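Local coordinates for protein endonuclease V (Homo sapiens, PDB 6OZE) that acts as an inosine-specific, metal-ion-dependent endoribonuclease, hydrolysing RNA that carries inosine formed by adenosine deamination, at residues G41-S46 with P94-L99; L59-F64 with Q101-K106; V69-S74 with P108-Q113; L116-G121 with E226-A231. The protein carries 4 engineered substitutions. All blocks are in the same frame, centred on the assembly; numbering follows the deposited sequence. Where two conformers were deposited one is given.

All four contacts attach elements to one mixed sheet of an RNase H-like fold. Contacts 1 and 2 place successive parts of helix 89-106 on neighbouring strands, their centres about 11 Å apart, and contact 3 continues the same layer into the loop that follows the helix; its centre lies only about 2 Å from that of contact 2. Contact 4 joins helix 226-242 to the other face. It meets contact 1 through the sheet, where Gly41 O accepts a bond from Leu116 N at 2.8 Å. Asp44 and Asp118 lie together on the helix 226-242 side, whereas the sodium ion of contact 2 is remote, 25.0 Å from Asp44 OD1.

Contact 1 (G41-S46 with P94-L99); sequences GGVDVS and PFLLEL
With CG anti to its carbonyl carbon (chi1 -63°) and an extended second torsion, Leu96 reaches from helix 89-106 to Val43 and Val45, whose CG2 methyls, in two different rotamers, flank its fork. This is helix-on-sheet packing in an RNase H-like fold: strand 39-47 runs through the sheet and the helix covers one face, their local axes 9.5 Å apart at 142°. Leu96 CD2 does most of the touching. It lies 3.9 Å from Val43 CB on one side and equally close to Val45 CG2 on the other, and between them it comes to 3.8 Å from the backbone oxygen Asp44 O. The second branch fills in beside it, Leu96 CD1 standing 4.1 Å from Val43 CG2. Replacing Leu96 by an alanine removes the whole fork and is likely to open a gap between the two valines and the helix, leaving Val45 CG2 without its partner from the helix. Leu134 of helix 130-138 also touches Val43 and Leu96, so a second helix borders this patch. Asp44 points the other way, toward helix 226-242, at a position where RNase H-like nucleases commonly carry a metal-binding carboxylate. Its side chain is anchored by hydroxyls: Ser235 OG bonds to Asp44 OD2, and Ser46 OG donates to the syn lone pair of the same Asp44 OD2 over 2.6 Å.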
loop_
_atom_site.group_PDB
_atom_site.type_symbol
_atom_site.label_atom_id
_atom_site.label_comp_id
_atom_site.label_asym_id
_atom_site.label_seq_id
_atom_site.Cartn_x
_atom_site.Cartn_y
_atom_site.Cartn_z
ATOM N N GLY A 41 -3.144 -8.294 -5.684
ATOM C CA GLY A 41 -3.545 -8.423 -4.306
ATOM C C GLY A 41 -3.747 -7.059 -3.666
ATOM O O GLY A 41 -3.217 -6.039 -4.127
ATOM N N GLY A 42 -4.553 -7.060 -2.610
ATOM C CA GLY A 42 -4.747 -5.877 -1.791
ATOM C C GLY A 42 -4.680 -6.280 -0.331
ATOM O O GLY A 42 -5.097 -7.382 0.040
ATOM N N VAL A 43 -4.124 -5.396 0.481
ATOM C CA VAL A 43 -3.973 -5.667 1.913
ATOM C C VAL A 43 -4.487 -4.487 2.715
ATOM O O VAL A 43 -4.406 -3.333 2.282
ATOM C CB VAL A 43 -2.541 -6.035 2.369
ATOM C CG1 VAL A 43 -2.131 -7.404 1.848
ATOM C CG2 VAL A 43 -1.541 -4.947 1.962
ATOM N N ASP A 44 -4.990 -4.787 3.923
ATOM C CA ASP A 44 -5.508 -3.764 4.814
ATOM C C ASP A 44 -5.281 -4.212 6.243
ATOM O O ASP A 44 -5.398 -5.400 6.542
ATOM C CB ASP A 44 -7.023 -3.602 4.678
ATOM C CG ASP A 44 -7.601 -2.664 5.729
ATOM O OD1 ASP A 44 -7.353 -1.440 5.670
ATOM O OD2 ASP A 44 -8.263 -3.156 6.665
ATOM N N VAL A 45 -4.977 -3.251 7.107
ATOM C CA VAL A 45 -5.130 -3.402 8.547
ATOM C C VAL A 45 -6.016 -2.270 9.032
ATOM O O VAL A 45 -5.765 -1.101 8.715
ATOM C CB VAL A 45 -3.780 -3.382 9.287
ATOM C CG1 VAL A 45 -4.007 -3.504 10.805
ATOM C CG2 VAL A 45 -2.917 -4.510 8.797
ATOM N N SER A 46 -7.045 -2.611 9.807
ATOM C CA SER A 46 -7.987 -1.633 10.325
ATOM C C SER A 46 -8.178 -1.863 11.807
ATOM O O SER A 46 -8.493 -2.980 12.217
ATOM C CB SER A 46 -9.350 -1.782 9.643
ATOM O OG SER A 46 -9.255 -1.384 8.278
ATOM N N PRO A 94 3.949 -8.015 10.413
ATOM C CA PRO A 94 3.907 -9.424 10.835
ATOM C C PRO A 94 2.624 -10.129 10.437
ATOM O O PRO A 94 2.654 -11.287 10.000
ATOM C CB PRO A 94 4.051 -9.338 12.357
ATOM C CG PRO A 94 4.820 -8.097 12.578
ATOM C CD PRO A 94 4.327 -7.137 11.540
ATOM N N PHE A 95 1.489 -9.452 10.578
ATOM C CA PHE A 95 0.212 -10.098 10.307
ATOM C C PHE A 95 -0.068 -10.200 8.821
ATOM O O PHE A 95 -0.593 -11.219 8.355
ATOM C CB PHE A 95 -0.900 -9.357 11.043
ATOM C CG PHE A 95 -0.636 -9.246 12.501
ATOM C CD1 PHE A 95 -0.793 -10.347 13.322
ATOM C CD2 PHE A 95 -0.162 -8.067 13.049
ATOM C CE1 PHE A 95 -0.521 -10.266 14.670
ATOM C CE2 PHE A 95 0.121 -7.989 14.403
ATOM C CZ PHE A 95 -0.065 -9.085 15.211
ATOM N N LEU A 96 0.274 -9.163 8.062
ATOM C CA LEU A 96 0.078 -9.245 6.627
ATOM C C LEU A 96 0.990 -10.299 6.022
ATOM O O LEU A 96 0.582 -11.051 5.132
ATOM C CB LEU A 96 0.344 -7.876 6.003
ATOM C CG LEU A 96 -0.621 -6.786 6.468
ATOM C CD1 LEU A 96 -0.257 -5.451 5.785
ATOM C CD2 LEU A 96 -2.048 -7.176 6.117
ATOM N N LEU A 97 2.235 -10.371 6.493
ATOM C CA LEU A 97 3.135 -11.399 5.986
ATOM C C LEU A 97 2.587 -12.799 6.254
ATOM O O LEU A 97 2.688 -13.686 5.397
ATOM C CB LEU A 97 4.528 -11.208 6.584
ATOM C CG LEU A 97 5.688 -11.832 5.814
ATOM C CD1 LEU A 97 6.938 -11.054 6.089
ATOM C CD2 LEU A 97 5.874 -13.261 6.245
ATOM N N GLU A 98 1.992 -13.019 7.438
ATOM C CA GLU A 98 1.410 -14.315 7.763
ATOM C C GLU A 98 0.256 -14.671 6.829
ATOM O O GLU A 98 0.085 -15.840 6.458
ATOM C CB GLU A 98 0.930 -14.315 9.213
ATOM C CG GLU A 98 0.504 -15.665 9.724
ATOM C CD GLU A 98 1.679 -16.608 9.932
ATOM O OE1 GLU A 98 2.827 -16.124 10.032
ATOM O OE2 GLU A 98 1.446 -17.832 9.996
ATOM N N LEU A 99 -0.562 -13.683 6.460
ATOM C CA LEU A 99 -1.649 -13.965 5.526
ATOM C C LEU A 99 -1.112 -14.351 4.154
ATOM O O LEU A 99 -1.643 -15.264 3.511
ATOM C CB LEU A 99 -2.574 -12.750 5.392
ATOM C CG LEU A 99 -3.388 -12.405 6.644
ATOM C CD1 LEU A 99 -4.134 -11.070 6.419
ATOM C CD2 LEU A 99 -4.352 -13.519 6.969
#

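Contact 2 (L59-F64 with Q101-K106); sequences LVVLSF and QQLREK. With NA (sodium ion), chain G.
The sodium ion is gripped by six oxygens: Phe64 O at 2.7 Å, three waters, and Leu37 O and Gln38 OE1 from the segment leading into strand 39-47. Phe64 thus contributes its carbonyl to the metal, while its ring lies alongside, one of the metal-bound waters sitting at the ring edge in its plane. This site marks the loop just past the end of strand 54-63; the contact with the helix lies further back along the strand and is wholly apolar. Leu103 carries it from the helix side. Its CG stands anti to the backbone N (chi1 180°), which directs one branch into the sheet, and Leu103 CD2 meets Val61 CG2 at 3.7 Å. The same methyl touches Leu59 CD2 at 4.0 Å, the two leucines crossing at about a right angle. A single methyl spans two strand residues that face the same way, as the last turns of helix 89-106 cover the antiparallel hairpin strands of the RNase H-like fold. Val60 faces the opposite side, toward helix 226-242, and Pro112 packs against both Val61 and Leu103. On the outer side of the helix, Gln101 NE2 donates to Glu105 OE2 at 3.0 Å, although Glu105 is poorly ordered; the acceptor lies in the amide plane, but the donor comes from above the carboxylate.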
loop_
_atom_site.group_PDB
_atom_site.type_symbol
_atom_site.label_atom_id
_atom_site.label_comp_id
_atom_site.label_asym_id
_atom_site.label_seq_id
_atom_site.Cartn_x
_atom_site.Cartn_y
_atom_site.Cartn_z
ATOM N N LEU A 59 -6.305 -9.843 3.488
ATOM C CA LEU A 59 -5.651 -10.021 2.194
ATOM C C LEU A 59 -6.696 -10.458 1.193
ATOM O O LEU A 59 -7.448 -11.406 1.447
ATOM C CB LEU A 59 -4.547 -11.082 2.309
ATOM C CG LEU A 59 -3.998 -11.645 0.993
ATOM C CD1 LEU A 59 -3.240 -10.557 0.239
ATOM C CD2 LEU A 59 -3.079 -12.823 1.282
ATOM N N VAL A 60 -6.756 -9.757 0.057
ATOM C CA VAL A 60 -7.631 -10.149 -1.038
ATOM C C VAL A 60 -6.788 -10.303 -2.295
ATOM O O VAL A 60 -5.729 -9.684 -2.434
ATOM C CB VAL A 60 -8.789 -9.158 -1.285
ATOM C CG1 VAL A 60 -9.667 -9.039 -0.034
ATOM C CG2 VAL A 60 -8.255 -7.781 -1.746
ATOM N N VAL A 61 -7.227 -11.185 -3.181
ATOM C CA VAL A 61 -6.637 -11.287 -4.513
ATOM C C VAL A 61 -7.753 -11.117 -5.528
ATOM O O VAL A 61 -8.819 -11.729 -5.393
ATOM C CB VAL A 61 -5.912 -12.627 -4.727
ATOM C CG1 VAL A 61 -5.258 -12.659 -6.116
ATOM C CG2 VAL A 61 -4.878 -12.852 -3.610
ATOM N N LEU A 62 -7.519 -10.272 -6.533
ATOM C CA LEU A 62 -8.481 -10.025 -7.592
ATOM C C LEU A 62 -7.895 -10.441 -8.936
ATOM O O LEU A 62 -6.688 -10.341 -9.171
ATOM C CB LEU A 62 -8.852 -8.530 -7.673
ATOM C CG LEU A 62 -9.839 -7.963 -6.653
ATOM C CD1 LEU A 62 -9.353 -8.075 -5.216
ATOM C CD2 LEU A 62 -10.145 -6.505 -7.004
ATOM N N SER A 63 -8.759 -10.917 -9.816
ATOM C CA SER A 63 -8.338 -11.146 -11.185
ATOM C C SER A 63 -8.045 -9.811 -11.858
ATOM O O SER A 63 -8.555 -8.765 -11.457
ATOM C CB SER A 63 -9.435 -11.881 -11.935
ATOM O OG SER A 63 -10.649 -11.148 -11.916
ATOM N N PHE A 64 -7.194 -9.853 -12.873
ATOM C CA PHE A 64 -6.880 -8.655 -13.629
ATOM C C PHE A 64 -6.948 -8.992 -15.108
ATOM O O PHE A 64 -6.383 -10.002 -15.532
ATOM C CB PHE A 64 -5.462 -8.159 -13.298
ATOM C CG PHE A 64 -5.129 -6.855 -13.966
ATOM C CD1 PHE A 64 -4.561 -6.833 -15.231
ATOM C CD2 PHE A 64 -5.421 -5.660 -13.341
ATOM C CE1 PHE A 64 -4.282 -5.626 -15.859
ATOM C CE2 PHE A 64 -5.139 -4.441 -13.972
ATOM C CZ PHE A 64 -4.563 -4.440 -15.229
ATOM N N GLN A 101 1.801 -15.746 3.488
ATOM C CA GLN A 101 2.387 -17.080 3.561
ATOM C C GLN A 101 1.318 -18.163 3.632
ATOM O O GLN A 101 1.453 -19.214 2.991
ATOM C CB GLN A 101 3.363 -17.186 4.734
ATOM C CG GLN A 101 4.166 -18.487 4.719
ATOM C CD GLN A 101 5.030 -18.619 3.471
ATOM O OE1 GLN A 101 5.469 -17.622 2.893
ATOM N NE2 GLN A 101 5.271 -19.855 3.047
ATOM N N GLN A 102 0.245 -17.933 4.395
ATOM C CA GLN A 102 -0.864 -18.881 4.400
ATOM C C GLN A 102 -1.379 -19.128 2.986
ATOM O O GLN A 102 -1.605 -20.277 2.581
ATOM C CB GLN A 102 -2.000 -18.373 5.290
ATOM C CG GLN A 102 -3.273 -19.200 5.137
ATOM C CD GLN A 102 -4.501 -18.544 5.736
ATOM O OE1 GLN A 102 -4.496 -17.353 6.045
ATOM N NE2 GLN A 102 -5.567 -19.322 5.899
ATOM N N LEU A 103 -1.567 -18.057 2.220
ATOM C CA LEU A 103 -1.998 -18.211 0.834
ATOM C C LEU A 103 -0.969 -19.000 0.027
ATOM O O LEU A 103 -1.321 -19.921 -0.715
ATOM C CB LEU A 103 -2.239 -16.832 0.222
ATOM C CG LEU A 103 -2.690 -16.859 -1.241
ATOM C CD1 LEU A 103 -3.945 -17.711 -1.398
ATOM C CD2 LEU A 103 -2.905 -15.433 -1.751
ATOM N N ARG A 104 0.316 -18.652 0.172
ATOM C CA ARG A 104 1.368 -19.286 -0.621
ATOM C C ARG A 104 1.398 -20.795 -0.418
ATOM O O ARG A 104 1.722 -21.542 -1.349
ATOM C CB ARG A 104 2.731 -18.671 -0.276
ATOM C CG ARG A 104 3.778 -18.793 -1.383
ATOM C CD ARG A 104 5.190 -18.442 -0.900
ATOM N NE ARG A 104 5.312 -17.076 -0.388
ATOM C CZ ARG A 104 5.715 -16.030 -1.107
ATOM N NH1 ARG A 104 6.036 -16.179 -2.386
ATOM N NH2 ARG A 104 5.800 -14.830 -0.549
ATOM N N GLU A 105 1.053 -21.263 0.782
ATOM C CA GLU A 105 1.046 -22.690 1.073
ATOM C C GLU A 105 -0.309 -23.333 0.803
ATOM O O GLU A 105 -0.370 -24.497 0.389
ATOM C CB GLU A 105 1.460 -22.920 2.528
ATOM C CG GLU A 105 2.870 -22.450 2.835
ATOM C CD GLU A 105 3.199 -22.496 4.315
ATOM O OE1 GLU A 105 2.312 -22.857 5.118
ATOM O OE2 GLU A 105 4.348 -22.164 4.675
ATOM N N LYS A 106 -1.397 -22.598 1.031
ATOM C CA LYS A 106 -2.736 -23.153 0.864
ATOM C C LYS A 106 -3.152 -23.195 -0.605
ATOM O O LYS A 106 -3.673 -24.208 -1.083
ATOM C CB LYS A 106 -3.735 -22.344 1.697
ATOM C CG LYS A 106 -5.200 -22.680 1.463
ATOM C CD LYS A 106 -6.107 -21.882 2.397
ATOM C CE LYS A 106 -5.859 -20.386 2.272
ATOM N NZ LYS A 106 -6.847 -19.557 3.041
HETATM NA NA NA G . -4.494 -10.402 -17.442
HETATM O O HOH W 1 -6.443 -11.335 -18.836
HETATM O O HOH W 2 -3.565 -8.230 -18.309
HETATM O O HOH W 3 -2.637 -10.818 -19.486
#

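Contact 3 (V69-S74 with P108-Q113); sequences VVYEES and PGLMPQ
A classic beta bulge in strand 69-78 shapes this contact: Val70 and Tyr71 both face Val61 of the neighbouring antiparallel strand. Both side chains begin toward Leu110, but only Val70 keeps that course; from Tyr71 it is CB that touches. The leucine ends a short 3-10 turn, 108-110, after which Met111 N bonds back to Pro108 O at 3.2 Å. Its CG is set anti to the carbonyl carbon (chi1 -71°), which turns the fork to the bulge, and its two methyls divide the work. Leu110 CD1 comes to 3.7 Å from Val70 O and also lies 4.2 Å from Tyr71 CB. The other branch meets a side chain, Leu110 CD2 standing 4.1 Å from Val70 CG2. No hydrogen bond links the two segments; Leu110 is the sole residue of 108-113 to make close contact, and Val70 lies at the exposed margin. The phenol of Tyr71 leads away from the leucine, only obliquely related to Leu110 CD1. Its polar end is fixed elsewhere: Tyr71 OH is hydrogen-bonded to Lys106 NZ, which ties the strand to the final turn of the helix. Beyond Leu110 the loop turns inward, and Gln113 OE1 accepts from the backbone nitrogens of both Gln38 and Arg39. The contact lies on the helix 89-106 face of the sheet, at its outermost strand, 69-78: Leu103 of helix 89-106 packs on the Tyr71 side, Val61 of strand 54-63 lies next to Val70, and the 108-113 loop leads on to strand 115-118.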
loop_
_atom_site.group_PDB
_atom_site.type_symbol
_atom_site.label_atom_id
_atom_site.label_comp_id
_atom_site.label_asym_id
_atom_site.label_seq_id
_atom_site.Cartn_x
_atom_site.Cartn_y
_atom_site.Cartn_z
ATOM N N VAL A 69 -12.988 -10.591 -7.153
ATOM C CA VAL A 69 -12.316 -11.221 -6.019
ATOM C C VAL A 69 -12.241 -12.726 -6.246
ATOM O O VAL A 69 -13.262 -13.388 -6.468
ATOM C CB VAL A 69 -13.024 -10.883 -4.697
ATOM C CG1 VAL A 69 -12.373 -11.638 -3.535
ATOM C CG2 VAL A 69 -12.961 -9.382 -4.421
ATOM N N VAL A 70 -11.025 -13.274 -6.176
ATOM C CA VAL A 70 -10.816 -14.718 -6.258
ATOM C C VAL A 70 -10.325 -15.324 -4.949
ATOM O O VAL A 70 -10.363 -16.556 -4.804
ATOM C CB VAL A 70 -9.890 -15.104 -7.433
ATOM C CG1 VAL A 70 -10.521 -14.707 -8.760
ATOM C CG2 VAL A 70 -8.545 -14.421 -7.300
ATOM N N TYR A 71 -9.888 -14.509 -3.996
ATOM C CA TYR A 71 -9.453 -15.005 -2.696
ATOM C C TYR A 71 -9.640 -13.895 -1.682
ATOM O O TYR A 71 -9.365 -12.730 -1.978
ATOM C CB TYR A 71 -7.968 -15.391 -2.717
ATOM C CG TYR A 71 -7.437 -15.877 -1.382
ATOM C CD1 TYR A 71 -7.569 -17.197 -1.015
ATOM C CD2 TYR A 71 -6.805 -15.006 -0.500
ATOM C CE1 TYR A 71 -7.087 -17.656 0.194
ATOM C CE2 TYR A 71 -6.317 -15.465 0.731
ATOM C CZ TYR A 71 -6.471 -16.786 1.060
ATOM O OH TYR A 71 -5.992 -17.267 2.270
ATOM N N GLU A 72 -10.090 -14.252 -0.483
ATOM C CA GLU A 72 -10.152 -13.272 0.589
ATOM C C GLU A 72 -9.933 -13.962 1.921
ATOM O O GLU A 72 -10.440 -15.065 2.152
ATOM C CB GLU A 72 -11.489 -12.519 0.602
ATOM C CG GLU A 72 -12.713 -13.399 0.712
ATOM C CD GLU A 72 -14.003 -12.612 0.578
ATOM O OE1 GLU A 72 -14.050 -11.676 -0.251
ATOM O OE2 GLU A 72 -14.966 -12.923 1.306
ATOM N N GLU A 73 -9.155 -13.316 2.791
ATOM C CA GLU A 73 -8.964 -13.827 4.140
ATOM C C GLU A 73 -8.812 -12.650 5.086
ATOM O O GLU A 73 -8.061 -11.714 4.798
ATOM C CB GLU A 73 -7.744 -14.746 4.214
ATOM C CG GLU A 73 -7.501 -15.355 5.614
ATOM C CD GLU A 73 -8.581 -16.336 6.060
ATOM O OE1 GLU A 73 -9.305 -16.885 5.203
ATOM O OE2 GLU A 73 -8.691 -16.577 7.282
ATOM N N SER A 74 -9.526 -12.699 6.215
ATOM C CA SER A 74 -9.457 -11.654 7.230
ATOM C C SER A 74 -9.241 -12.324 8.573
ATOM O O SER A 74 -9.788 -13.403 8.825
ATOM C CB SER A 74 -10.768 -10.881 7.318
ATOM O OG SER A 74 -11.014 -10.167 6.109
ATOM N N PRO A 108 -1.171 -21.788 -3.799
ATOM C CA PRO A 108 -0.126 -21.058 -4.536
ATOM C C PRO A 108 -0.559 -20.605 -5.916
ATOM O O PRO A 108 -0.031 -19.608 -6.425
ATOM C CB PRO A 108 1.032 -22.065 -4.602
ATOM C CG PRO A 108 0.381 -23.406 -4.428
ATOM C CD PRO A 108 -0.768 -23.172 -3.489
ATOM N N GLY A 109 -1.509 -21.300 -6.538
ATOM C CA GLY A 109 -2.006 -20.860 -7.826
ATOM C C GLY A 109 -2.784 -19.563 -7.787
ATOM O O GLY A 109 -3.086 -19.016 -8.852
ATOM N N LEU A 110 -3.134 -19.071 -6.600
ATOM C CA LEU A 110 -3.831 -17.799 -6.467
ATOM C C LEU A 110 -2.928 -16.687 -5.958
ATOM O O LEU A 110 -3.418 -15.586 -5.681
ATOM C CB LEU A 110 -5.060 -17.935 -5.562
ATOM C CG LEU A 110 -6.243 -18.721 -6.134
ATOM C CD1 LEU A 110 -7.379 -18.787 -5.119
ATOM C CD2 LEU A 110 -6.719 -18.128 -7.452
ATOM N N MET A 111 -1.629 -16.944 -5.822
ATOM C CA MET A 111 -0.727 -15.936 -5.280
ATOM C C MET A 111 -0.764 -14.695 -6.159
ATOM O O MET A 111 -0.734 -14.811 -7.394
ATOM C CB MET A 111 0.704 -16.465 -5.234
ATOM C CG MET A 111 1.036 -17.221 -3.956
ATOM S SD MET A 111 1.046 -16.133 -2.512
ATOM C CE MET A 111 2.295 -14.941 -2.977
ATOM N N PRO A 112 -0.836 -13.511 -5.577
ATOM C CA PRO A 112 -0.815 -12.292 -6.389
ATOM C C PRO A 112 0.555 -12.056 -7.008
ATOM O O PRO A 112 1.591 -12.431 -6.457
ATOM C CB PRO A 112 -1.148 -11.195 -5.375
ATOM C CG PRO A 112 -0.746 -11.758 -4.041
ATOM C CD PRO A 112 -1.033 -13.233 -4.143
ATOM N N GLN A 113 0.554 -11.389 -8.163
ATOM C CA GLN A 113 1.809 -10.991 -8.792
ATOM C C GLN A 113 2.296 -9.633 -8.306
ATOM O O GLN A 113 3.448 -9.256 -8.587
ATOM C CB GLN A 113 1.636 -10.973 -10.315
ATOM C CG GLN A 113 1.434 -12.360 -10.903
ATOM C CD GLN A 113 0.792 -12.312 -12.261
ATOM O OE1 GLN A 113 -0.425 -12.202 -12.364
ATOM N NE2 GLN A 113 1.602 -12.374 -13.316
#

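Contact 4 (L116-G121 with E226-A231); sequences LVDGNG and EPVRQA
Apolar contacts join Leu116 of strand 115-118 to Pro227 and Val228 in the first turn of helix 226-242. The leucine has CG anti to its carbonyl carbon (chi1 -58°), which sends Leu116 CD1 to the proline ring, 3.9 Å from Pro227 CG. Closer to the strand backbone, Leu116 CB meets Val228 CG2 at 3.7 Å, and the other valine methyl, Val228 CG1, rests 4.1 Å from Asp118 CB; Val228 was modelled in two conformers, and these distances hold for one of them. The local axes approach to 7.9 Å at an angle of 47°, in keeping with a helix laid across the central parallel strands of an RNase H-like sheet. Strand 115-118 is here paired with strand 39-47 on one side and 142-146 on the other, and Val40 of the former also touches Pro227. The polar groups turn away from this apolar patch. Asp118 OD2 forms a salt bridge with Lys147 NZ and stands 3.8 Å from Asp44 OD1, so two carboxylates of adjacent strands lie together, as in nucleases of this clan, where such acids commonly bind catalytic metal ions. Away from the strand, Glu226 carries a salt bridge with Arg229 on the next turn, although both were modelled in two conformers and its detail is doubtful. In one conformer of the glutamate, Gln230 NE2 also donates to Glu226 OE2, over 3.3 Å.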
loop_
_atom_site.group_PDB
_atom_site.type_symbol
_atom_site.label_atom_id
_atom_site.label_comp_id
_atom_site.label_asym_id
_atom_site.label_seq_id
_atom_site.Cartn_x
_atom_site.Cartn_y
_atom_site.Cartn_z
ATOM N N LEU A 116 -1.176 -4.179 -3.862
ATOM C CA LEU A 116 -1.495 -2.788 -3.568
ATOM C C LEU A 116 -1.733 -2.697 -2.065
ATOM O O LEU A 116 -2.604 -3.396 -1.523
ATOM C CB LEU A 116 -2.727 -2.323 -4.334
ATOM C CG LEU A 116 -2.666 -2.438 -5.864
ATOM C CD1 LEU A 116 -3.881 -1.740 -6.481
ATOM C CD2 LEU A 116 -1.365 -1.856 -6.446
ATOM N N VAL A 117 -0.973 -1.835 -1.403
ATOM C CA VAL A 117 -0.935 -1.755 0.056
ATOM C C VAL A 117 -1.552 -0.441 0.489
ATOM O O VAL A 117 -1.163 0.624 -0.005
ATOM C CB VAL A 117 0.517 -1.828 0.540
ATOM C CG1 VAL A 117 0.592 -1.713 2.062
ATOM C CG2 VAL A 117 1.124 -3.106 0.077
ATOM N N ASP A 118 -2.509 -0.506 1.410
ATOM C CA ASP A 118 -3.014 0.710 2.028
ATOM C C ASP A 118 -1.942 1.255 2.963
ATOM O O ASP A 118 -1.872 0.860 4.130
ATOM C CB ASP A 118 -4.322 0.441 2.775
ATOM C CG ASP A 118 -4.954 1.714 3.334
ATOM O OD1 ASP A 118 -4.365 2.808 3.202
ATOM O OD2 ASP A 118 -6.054 1.622 3.906
ATOM N N GLY A 119 -1.114 2.152 2.452
ATOM C CA GLY A 119 0.052 2.627 3.171
ATOM C C GLY A 119 1.063 3.163 2.182
ATOM O O GLY A 119 0.860 3.124 0.973
ATOM N N ASN A 120 2.159 3.684 2.720
ATOM C CA ASN A 120 3.170 4.278 1.861
ATOM C C ASN A 120 4.350 3.330 1.682
ATOM O O ASN A 120 4.604 2.439 2.500
ATOM C CB ASN A 120 3.684 5.599 2.433
ATOM C CG ASN A 120 2.630 6.683 2.459
ATOM O OD1 ASN A 120 2.474 7.456 1.500
ATOM N ND2 ASN A 120 1.924 6.779 3.582
ATOM N N GLY A 121 5.066 3.538 0.584
ATOM C CA GLY A 121 6.327 2.883 0.325
ATOM C C GLY A 121 7.493 3.788 0.645
ATOM O O GLY A 121 7.755 4.105 1.814
ATOM N N GLU A 226 -9.603 -1.032 -6.540
ATOM C CA GLU A 226 -10.400 -2.198 -6.153
ATOM C C GLU A 226 -9.716 -3.136 -5.171
ATOM O O GLU A 226 -10.366 -3.533 -4.191
ATOM C CB GLU A 226 -10.902 -2.930 -7.405
ATOM C CG GLU A 226 -12.238 -2.412 -7.924
ATOM C CD GLU A 226 -13.306 -2.382 -6.831
ATOM O OE1 GLU A 226 -13.429 -1.344 -6.150
ATOM O OE2 GLU A 226 -14.015 -3.400 -6.641
ATOM N N PRO A 227 -8.449 -3.527 -5.348
ATOM C CA PRO A 227 -7.848 -4.462 -4.364
ATOM C C PRO A 227 -7.773 -3.865 -2.971
ATOM O O PRO A 227 -8.025 -4.578 -1.981
ATOM C CB PRO A 227 -6.466 -4.771 -4.963
ATOM C CG PRO A 227 -6.643 -4.498 -6.484
ATOM C CD PRO A 227 -7.534 -3.274 -6.487
ATOM N N VAL A 228 -7.459 -2.580 -2.859
ATOM C CA VAL A 228 -7.421 -1.887 -1.569
ATOM C C VAL A 228 -8.826 -1.744 -0.999
ATOM O O VAL A 228 -9.077 -1.973 0.199
ATOM C CB VAL A 228 -6.763 -0.508 -1.775
ATOM C CG1 VAL A 228 -6.807 0.324 -0.507
ATOM C CG2 VAL A 228 -5.334 -0.660 -2.289
ATOM N N ARG A 229 -9.774 -1.375 -1.858
ATOM C CA ARG A 229 -11.151 -1.163 -1.418
ATOM C C ARG A 229 -11.766 -2.457 -0.909
ATOM O O ARG A 229 -12.448 -2.461 0.122
ATOM C CB ARG A 229 -11.975 -0.609 -2.587
ATOM C CG ARG A 229 -13.279 0.066 -2.174
ATOM C CD ARG A 229 -14.054 0.607 -3.355
ATOM N NE ARG A 229 -14.647 -0.440 -4.182
ATOM C CZ ARG A 229 -15.854 -0.965 -3.987
ATOM N NH1 ARG A 229 -16.303 -1.906 -4.804
ATOM N NH2 ARG A 229 -16.614 -0.561 -2.971
ATOM N N GLN A 230 -11.531 -3.567 -1.617
ATOM C CA GLN A 230 -12.090 -4.846 -1.173
ATOM C C GLN A 230 -11.441 -5.313 0.121
ATOM O O GLN A 230 -12.117 -5.908 0.963
ATOM C CB GLN A 230 -11.981 -5.895 -2.282
ATOM C CG GLN A 230 -12.866 -5.594 -3.500
ATOM C CD GLN A 230 -14.342 -5.663 -3.191
ATOM O OE1 GLN A 230 -14.769 -6.402 -2.300
ATOM N NE2 GLN A 230 -15.135 -4.894 -3.921
ATOM N N ALA A 231 -10.145 -5.047 0.312
ATOM C CA ALA A 231 -9.524 -5.449 1.574
ATOM C C ALA A 231 -10.075 -4.620 2.726
ATOM O O ALA A 231 -10.294 -5.153 3.823
ATOM C CB ALA A 231 -8.000 -5.355 1.475
#